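Local coordinates for protein UDP-N-acetylglucosamine pyrophosphorylase (Entamoeba histolytica, PDB 3OC9) that probably catalyses the transfer of a uridylyl group from UTP to N-acetyl-alpha-D-glucosamine 1-phosphate, giving UDP-N-acetylglucosamine and diphosphate, at residues Val10-Thr13 with Thr14-Ile17; Asn110-Glu114 with His115-Gly119; Leu160-Ala163 with Leu164-Asn167. All blocks are in the same frame, centred on the assembly; numbering follows the deposited sequence. Where two conformers were deposited one is given.

Contact 1: residues Val10-Thr13 with Thr14-Ile17; sequences VDIT and TNTI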
loop_
_atom_site.group_PDB
_atom_site.type_symbol
_atom_site.label_atom_id
_atom_site.label_comp_id
_atom_site.label_asym_id
_atom_site.label_seq_id
_atom_site.Cartn_x
_atom_site.Cartn_y
_atom_site.Cartn_z
ATOM N N VAL A 10 17.778 -4.902 14.110
ATOM C CA VAL A 10 17.056 -5.918 13.315
ATOM C C VAL A 10 17.872 -6.234 12.038
ATOM O O VAL A 10 18.242 -5.305 11.316
ATOM C CB VAL A 10 15.639 -5.384 12.908
ATOM C CG1 VAL A 10 14.910 -6.360 11.968
ATOM C CG2 VAL A 10 14.777 -5.096 14.160
ATOM N N ASP A 11 18.132 -7.518 11.746
ATOM C CA ASP A 11 18.833 -7.930 10.496
ATOM C C ASP A 11 17.866 -8.016 9.285
ATOM O O ASP A 11 16.729 -8.509 9.420
ATOM C CB ASP A 11 19.505 -9.304 10.638
ATOM C CG ASP A 11 20.525 -9.372 11.777
ATOM O OD1 ASP A 11 21.389 -8.469 11.897
ATOM O OD2 ASP A 11 20.449 -10.340 12.555
ATOM N N ILE A 12 18.340 -7.562 8.120
ATOM C CA ILE A 12 17.584 -7.659 6.848
ATOM C C ILE A 12 17.746 -9.092 6.334
ATOM O O ILE A 12 18.863 -9.516 6.033
ATOM C CB ILE A 12 18.103 -6.610 5.788
ATOM C CG1 ILE A 12 17.911 -5.165 6.316
ATOM C CG2 ILE A 12 17.447 -6.831 4.374
ATOM C CD1 ILE A 12 18.616 -4.049 5.474
ATOM N N THR A 13 16.652 -9.862 6.296
ATOM C CA THR A 13 16.723 -11.295 5.953
ATOM C C THR A 13 17.327 -11.539 4.553
ATOM O O THR A 13 18.126 -12.478 4.363
ATOM C CB THR A 13 15.330 -12.000 6.102
ATOM O OG1 THR A 13 14.643 -11.491 7.276
ATOM C CG2 THR A 13 15.507 -13.506 6.244
ATOM N N THR A 14 16.937 -10.705 3.588
ATOM C CA THR A 14 17.400 -10.808 2.172
ATOM C C THR A 14 18.917 -10.529 1.944
ATOM O O THR A 14 19.450 -10.790 0.841
ATOM C CB THR A 14 16.498 -9.950 1.204
ATOM O OG1 THR A 14 16.413 -8.586 1.663
ATOM C CG2 THR A 14 15.109 -10.526 1.146
ATOM N N ASN A 15 19.621 -10.029 2.964
ATOM C CA ASN A 15 21.099 -9.897 2.893
ATOM C C ASN A 15 21.808 -11.272 2.848
ATOM O O ASN A 15 22.854 -11.426 2.185
ATOM C CB ASN A 15 21.671 -9.091 4.090
ATOM C CG ASN A 15 21.516 -7.565 3.942
ATOM O OD1 ASN A 15 21.069 -7.051 2.910
ATOM N ND2 ASN A 15 21.883 -6.835 4.999
ATOM N N THR A 16 21.268 -12.254 3.565
ATOM C CA THR A 16 21.911 -13.590 3.662
ATOM C C THR A 16 21.096 -14.756 3.069
ATOM O O THR A 16 21.647 -15.823 2.766
ATOM C CB THR A 16 22.350 -13.942 5.117
ATOM O OG1 THR A 16 21.214 -13.893 5.995
ATOM C CG2 THR A 16 23.455 -12.979 5.613
ATOM N N ILE A 17 19.782 -14.561 2.940
ATOM C CA ILE A 17 18.907 -15.508 2.246
ATOM C C ILE A 17 18.319 -14.774 1.022
ATOM O O ILE A 17 17.331 -14.032 1.126
ATOM C CB ILE A 17 17.780 -16.088 3.165
ATOM C CG1 ILE A 17 18.366 -16.723 4.434
ATOM C CG2 ILE A 17 16.939 -17.133 2.407
ATOM C CD1 ILE A 17 17.308 -17.138 5.475
HETATM O O HOH W 1 20.548 -11.426 7.223
#

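Contact 2: residues Asn110-Glu114 with His115-Gly119; sequences NYFKE and HQYFG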
loop_
_atom_site.group_PDB
_atom_site.type_symbol
_atom_site.label_atom_id
_atom_site.label_comp_id
_atom_site.label_asym_id
_atom_site.label_seq_id
_atom_site.Cartn_x
_atom_site.Cartn_y
_atom_site.Cartn_z
ATOM N N ASN A 110 -20.748 2.042 -6.727
ATOM C CA ASN A 110 -21.264 2.608 -7.978
ATOM C C ASN A 110 -20.149 2.907 -8.989
ATOM O O ASN A 110 -20.335 2.701 -10.196
ATOM C CB ASN A 110 -22.086 3.877 -7.716
ATOM C CG ASN A 110 -23.474 3.579 -7.171
ATOM O OD1 ASN A 110 -24.020 2.492 -7.369
ATOM N ND2 ASN A 110 -24.056 4.555 -6.487
ATOM N N TYR A 111 -18.993 3.377 -8.499
ATOM C CA TYR A 111 -17.840 3.695 -9.362
ATOM C C TYR A 111 -17.364 2.446 -10.125
ATOM O O TYR A 111 -17.204 2.493 -11.354
ATOM C CB TYR A 111 -16.691 4.358 -8.563
ATOM C CG TYR A 111 -15.465 4.689 -9.397
ATOM C CD1 TYR A 111 -14.354 3.835 -9.411
ATOM C CD2 TYR A 111 -15.416 5.850 -10.183
ATOM C CE1 TYR A 111 -13.218 4.129 -10.189
ATOM C CE2 TYR A 111 -14.284 6.145 -10.978
ATOM C CZ TYR A 111 -13.192 5.278 -10.957
ATOM O OH TYR A 111 -12.079 5.545 -11.721
ATOM N N PHE A 112 -17.191 1.323 -9.417
ATOM C CA PHE A 112 -16.788 0.062 -10.078
ATOM C C PHE A 112 -17.854 -0.490 -11.069
ATOM O O PHE A 112 -17.528 -0.899 -12.194
ATOM C CB PHE A 112 -16.359 -1.002 -9.039
ATOM C CG PHE A 112 -14.922 -0.846 -8.544
ATOM C CD1 PHE A 112 -13.853 -1.397 -9.268
ATOM C CD2 PHE A 112 -14.637 -0.150 -7.364
ATOM C CE1 PHE A 112 -12.505 -1.264 -8.806
ATOM C CE2 PHE A 112 -13.294 0.007 -6.905
ATOM C CZ PHE A 112 -12.227 -0.555 -7.644
ATOM N N LYS A 113 -19.123 -0.494 -10.656
ATOM C CA LYS A 113 -20.218 -1.035 -11.491
ATOM C C LYS A 113 -20.357 -0.301 -12.833
ATOM O O LYS A 113 -20.475 -0.922 -13.904
ATOM C CB LYS A 113 -21.540 -0.966 -10.702
ATOM C CG LYS A 113 -22.825 -1.431 -11.442
ATOM C CD LYS A 113 -22.764 -2.885 -11.882
ATOM C CE LYS A 113 -24.151 -3.388 -12.313
ATOM N NZ LYS A 113 -24.087 -4.637 -13.129
ATOM N N GLU A 114 -20.355 1.017 -12.785
ATOM C CA GLU A 114 -20.535 1.773 -14.037
ATOM C C GLU A 114 -19.288 1.814 -14.942
ATOM O O GLU A 114 -19.381 2.201 -16.119
ATOM C CB GLU A 114 -21.152 3.153 -13.762
ATOM C CG GLU A 114 -22.498 3.084 -12.960
ATOM C CD GLU A 114 -23.683 2.384 -13.694
ATOM O OE1 GLU A 114 -23.764 2.481 -14.949
ATOM O OE2 GLU A 114 -24.542 1.762 -12.980
ATOM N N HIS A 115 -18.141 1.354 -14.425
ATOM C CA HIS A 115 -16.957 1.134 -15.271
ATOM C C HIS A 115 -16.765 -0.353 -15.667
ATOM O O HIS A 115 -15.696 -0.726 -16.167
ATOM C CB HIS A 115 -15.673 1.720 -14.624
ATOM C CG HIS A 115 -15.633 3.223 -14.571
ATOM N ND1 HIS A 115 -15.030 3.997 -15.549
ATOM C CD2 HIS A 115 -16.100 4.093 -13.641
ATOM C CE1 HIS A 115 -15.137 5.276 -15.225
ATOM N NE2 HIS A 115 -15.779 5.361 -14.070
ATOM N N GLN A 116 -17.804 -1.181 -15.477
ATOM C CA GLN A 116 -17.762 -2.643 -15.764
ATOM C C GLN A 116 -16.490 -3.303 -15.177
ATOM O O GLN A 116 -15.856 -4.173 -15.807
ATOM C CB GLN A 116 -17.959 -2.923 -17.274
ATOM C CG GLN A 116 -18.511 -4.322 -17.690
ATOM C CD GLN A 116 -19.935 -4.612 -17.197
ATOM O OE1 GLN A 116 -20.829 -3.759 -17.243
ATOM N NE2 GLN A 116 -20.147 -5.835 -16.737
ATOM N N TYR A 117 -16.150 -2.868 -13.958
ATOM C CA TYR A 117 -15.020 -3.398 -13.147
ATOM C C TYR A 117 -13.619 -3.378 -13.792
ATOM O O TYR A 117 -12.712 -4.106 -13.355
ATOM C CB TYR A 117 -15.371 -4.792 -12.582
ATOM C CG TYR A 117 -16.708 -4.781 -11.863
ATOM C CD1 TYR A 117 -16.818 -4.304 -10.549
ATOM C CD2 TYR A 117 -17.860 -5.190 -12.508
ATOM C CE1 TYR A 117 -18.054 -4.264 -9.899
ATOM C CE2 TYR A 117 -19.094 -5.157 -11.871
ATOM C CZ TYR A 117 -19.186 -4.693 -10.578
ATOM O OH TYR A 117 -20.418 -4.668 -9.955
ATOM N N PHE A 118 -13.428 -2.507 -14.788
ATOM C CA PHE A 118 -12.179 -2.423 -15.561
ATOM C C PHE A 118 -11.704 -3.784 -16.110
ATOM O O PHE A 118 -10.510 -3.990 -16.332
ATOM C CB PHE A 118 -11.051 -1.701 -14.758
ATOM C CG PHE A 118 -11.426 -0.304 -14.295
ATOM C CD1 PHE A 118 -11.435 0.765 -15.199
ATOM C CD2 PHE A 118 -11.785 -0.064 -12.964
ATOM C CE1 PHE A 118 -11.802 2.053 -14.792
ATOM C CE2 PHE A 118 -12.153 1.216 -12.545
ATOM C CZ PHE A 118 -12.148 2.285 -13.470
ATOM N N GLY A 119 -12.644 -4.697 -16.365
ATOM C CA GLY A 119 -12.290 -6.021 -16.914
ATOM C C GLY A 119 -12.153 -7.163 -15.908
ATOM O O GLY A 119 -11.986 -8.321 -16.310
HETATM O O HOH W 2 -22.400 -3.533 -15.216
HETATM O O HOH W 3 -22.016 -6.266 -11.670
#

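Contact 3: residues Leu160-Ala163 with Leu164-Asn167; sequences LFKA and LKDN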
loop_
_atom_site.group_PDB
_atom_site.type_symbol
_atom_site.label_atom_id
_atom_site.label_comp_id
_atom_site.label_asym_id
_atom_site.label_seq_id
_atom_site.Cartn_x
_atom_site.Cartn_y
_atom_site.Cartn_z
ATOM N N LEU A 160 -8.533 -2.472 10.736
ATOM C CA LEU A 160 -8.548 -3.552 9.733
ATOM C C LEU A 160 -8.853 -4.937 10.312
ATOM O O LEU A 160 -9.734 -5.650 9.795
ATOM C CB LEU A 160 -7.212 -3.604 8.936
ATOM C CG LEU A 160 -7.018 -4.760 7.927
ATOM C CD1 LEU A 160 -8.001 -4.679 6.743
ATOM C CD2 LEU A 160 -5.583 -4.747 7.375
ATOM N N PHE A 161 -8.142 -5.333 11.376
ATOM C CA PHE A 161 -8.201 -6.742 11.803
ATOM C C PHE A 161 -9.582 -7.167 12.359
ATOM O O PHE A 161 -10.118 -8.206 11.936
ATOM C CB PHE A 161 -7.014 -7.100 12.729
ATOM C CG PHE A 161 -5.652 -6.732 12.134
ATOM C CD1 PHE A 161 -5.125 -7.445 11.034
ATOM C CD2 PHE A 161 -4.917 -5.687 12.668
ATOM C CE1 PHE A 161 -3.888 -7.106 10.474
ATOM C CE2 PHE A 161 -3.660 -5.327 12.113
ATOM C CZ PHE A 161 -3.152 -6.045 11.007
ATOM N N LYS A 162 -10.177 -6.346 13.237
ATOM C CA LYS A 162 -11.542 -6.603 13.741
ATOM C C LYS A 162 -12.591 -6.539 12.613
ATOM O O LYS A 162 -13.528 -7.361 12.559
ATOM C CB LYS A 162 -11.888 -5.630 14.882
ATOM C CG LYS A 162 -13.265 -5.857 15.537
ATOM C CD LYS A 162 -13.372 -7.220 16.196
ATOM C CE LYS A 162 -14.627 -7.310 17.059
ATOM N NZ LYS A 162 -15.056 -8.716 17.310
ATOM N N ALA A 163 -12.425 -5.580 11.697
ATOM C CA ALA A 163 -13.339 -5.441 10.542
ATOM C C ALA A 163 -13.365 -6.658 9.607
ATOM O O ALA A 163 -14.443 -7.025 9.094
ATOM C CB ALA A 163 -13.039 -4.153 9.746
ATOM N N LEU A 164 -12.206 -7.286 9.376
ATOM C CA LEU A 164 -12.159 -8.538 8.590
ATOM C C LEU A 164 -12.986 -9.670 9.256
ATOM O O LEU A 164 -13.722 -10.394 8.567
ATOM C CB LEU A 164 -10.707 -9.012 8.333
ATOM C CG LEU A 164 -9.790 -8.148 7.450
ATOM C CD1 LEU A 164 -8.359 -8.694 7.524
ATOM C CD2 LEU A 164 -10.228 -8.082 5.959
ATOM N N LYS A 165 -12.863 -9.818 10.572
ATOM C CA LYS A 165 -13.644 -10.840 11.301
ATOM C C LYS A 165 -15.160 -10.551 11.269
ATOM O O LYS A 165 -15.967 -11.434 10.904
ATOM C CB LYS A 165 -13.146 -11.001 12.750
ATOM C CG LYS A 165 -13.904 -12.108 13.519
ATOM C CD LYS A 165 -13.456 -12.232 14.981
ATOM C CE LYS A 165 -14.444 -13.114 15.766
ATOM N NZ LYS A 165 -14.319 -12.912 17.240
ATOM N N ASP A 166 -15.532 -9.319 11.630
ATOM C CA ASP A 166 -16.942 -8.898 11.773
ATOM C C ASP A 166 -17.757 -8.948 10.471
ATOM O O ASP A 166 -18.967 -9.201 10.506
ATOM C CB ASP A 166 -17.012 -7.480 12.375
ATOM C CG ASP A 166 -16.639 -7.431 13.858
ATOM O OD1 ASP A 166 -16.484 -8.489 14.507
ATOM O OD2 ASP A 166 -16.488 -6.298 14.376
ATOM N N ASN A 167 -17.092 -8.734 9.330
ATOM C CA ASN A 167 -17.737 -8.759 8.003
ATOM C C ASN A 167 -17.714 -10.140 7.296
ATOM O O ASN A 167 -18.091 -10.257 6.114
ATOM C CB ASN A 167 -17.121 -7.670 7.104
ATOM C CG ASN A 167 -17.581 -6.263 7.478
ATOM O OD1 ASN A 167 -18.692 -5.845 7.115
ATOM N ND2 ASN A 167 -16.735 -5.522 8.216
#

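Contact 1: residues Val10-Thr13 with Thr14-Ile17
Two carbonyl oxygens, those of Ile12 and Thr13, gather the following residues into a tight bend. Thr13 O takes two backbone donors at once: Ile17 N, 3.0 Å from Thr13 O, comes in almost in line with the C=O bond, while Thr16 N lies at 3.2 Å from the same Thr13 O and well above the carbonyl plane. One residue earlier, Ile12 O accepts Asn15 N at 3.2 Å. The chain thus makes about one turn, with i to i+3 bonds from two successive carbonyls and an i to i+4 bond from the second.

A water joins the first carbonyl to a side chain of the turn: it donates to Ile12 O at 2.8 Å and is also hydrogen-bonded to Thr16 OG1. The threonine hydroxyl can meet it because chi1 of 58° sets OG1 between the backbone N and the carbonyl carbon.

The side chains add lighter contacts. Ile12 CG2, anti to its own N, lies 3.4 Å from Thr14 OG1, and the carboxamide of Asn15 rests against Ile12 CB, with ND2 3.9 Å from that CB. Thr13 and Ile17 run side by side and meet through Thr13 CG2 and Ile17 CD1.

The hydroxyls of Thr13 and Thr14 are held from outside: Thr13 OG1 bonds to Ile324 N and Thr14 OG1 to Glu326 N, which lays this N-terminal loop along strand 322-326. On another flank Tyr201 of helix 196-204 touches Thr13 and Thr14 and bonds to Ile17 O, just before the chain enters helix 21-32.

Contact 2: residues Asn110-Glu114 with His115-Gly119
A Schellman motif ends helix 105-114 here, with Gln116, at positive phi, as its C-prime residue. Tyr117 N reaches back to Phe112 O at 3.0 Å, the 6-to-1 bond of the motif, and Gln116 N bonds to Lys113 O at 3.1 Å, the 5-to-2 bond.

The reversal brings aromatic side chains back over the last turn. CG of Tyr111 is anti to its backbone N (chi1 179°), which puts the ring on the carbonyl side, where His115 and Phe118 meet it. His115 lays CD2 over one face of the Tyr111 ring, the two planes at 46°, while the same CD2 comes within 3.0 Å of Tyr111 O, at the imidazole edge. Phe118 completes the cluster by turning its edge to Tyr111, Phe118 CE2 being 3.9 Å from Tyr111 CE1. Tyr117 instead spreads a face over Phe112 O and Lys113 CA. Its OH lies 3.5 Å from Lys113 CD and shares a water with Lys113 NZ; a second water joins that ammonium to Gln116 OE1.

Toward the protein, Tyr111 OH bonds to Ser67 and Phe69 meets the Phe112 ring, so the helix end packs on helix 68-87 before strand 125-134.

Contact 3: residues Leu160-Ala163 with Leu164-Asn167
The backbone of 160-167 is the short helix 160-166 followed by Asn167, the first residue to leave helical phi/psi. Leu164 N to Leu160 O and Asp166 N to Lys162 O, both 3.0 Å, are regular i to i+4 bonds; the intervening Lys165 N to Phe161 O bond is weak. At the end Ala163 O is gripped twice by one residue, by Asn167 N at 3.2 Å and by Asn167 ND2 at 2.9 Å, from opposite faces of its carbonyl plane. Chi1 of -74° swings the Asn167 amide back beside its own N, and Ala163 O lies nearly in the plane of that amide.

On the exposed side, in one of two modelled conformers of Lys162, its NZ forms a salt bridge 3.2 Å from Asp166 OD1, using the syn lone pair of OD1. This lysine conformer bends at chi2 (62°), and its CG and CE lie against the carboxylate. Lys165 pairs with Glu276.

Leu160 CD1 packs on Leu164 CG at 4.0 Å on the buried side, where both, like Ala163, touch Phe128 of strand 125-134. Asn167 ND2 also bonds to Pro129 O of that strand, while Leu164 also touches Ile169 and Leu170 of helix 169-176 and Phe161 packs against helix 268-274.

Overall arrangement
The three contacts follow one another along the chain without overlap. Contacts 1 and 2 lie on opposite sides of the chain's centre, their own centres 42 Å apart; contact 3 is 32 Å from contact 1 and 25 Å from contact 2, centre to centre, and none of them touches another. What relates them is the mixed central beta-sheet. Contact 1 rests on strand 322-326, contact 3 packs on strand 125-134, and the loop of contact 2 leads into that same strand 125-134. Contact 1 is a bend in a loop, whereas contacts 2 and 3 are the ends of helices 105-114 and 160-166. The protein belongs to the UDPGP type 1 family, in the GT-A clan.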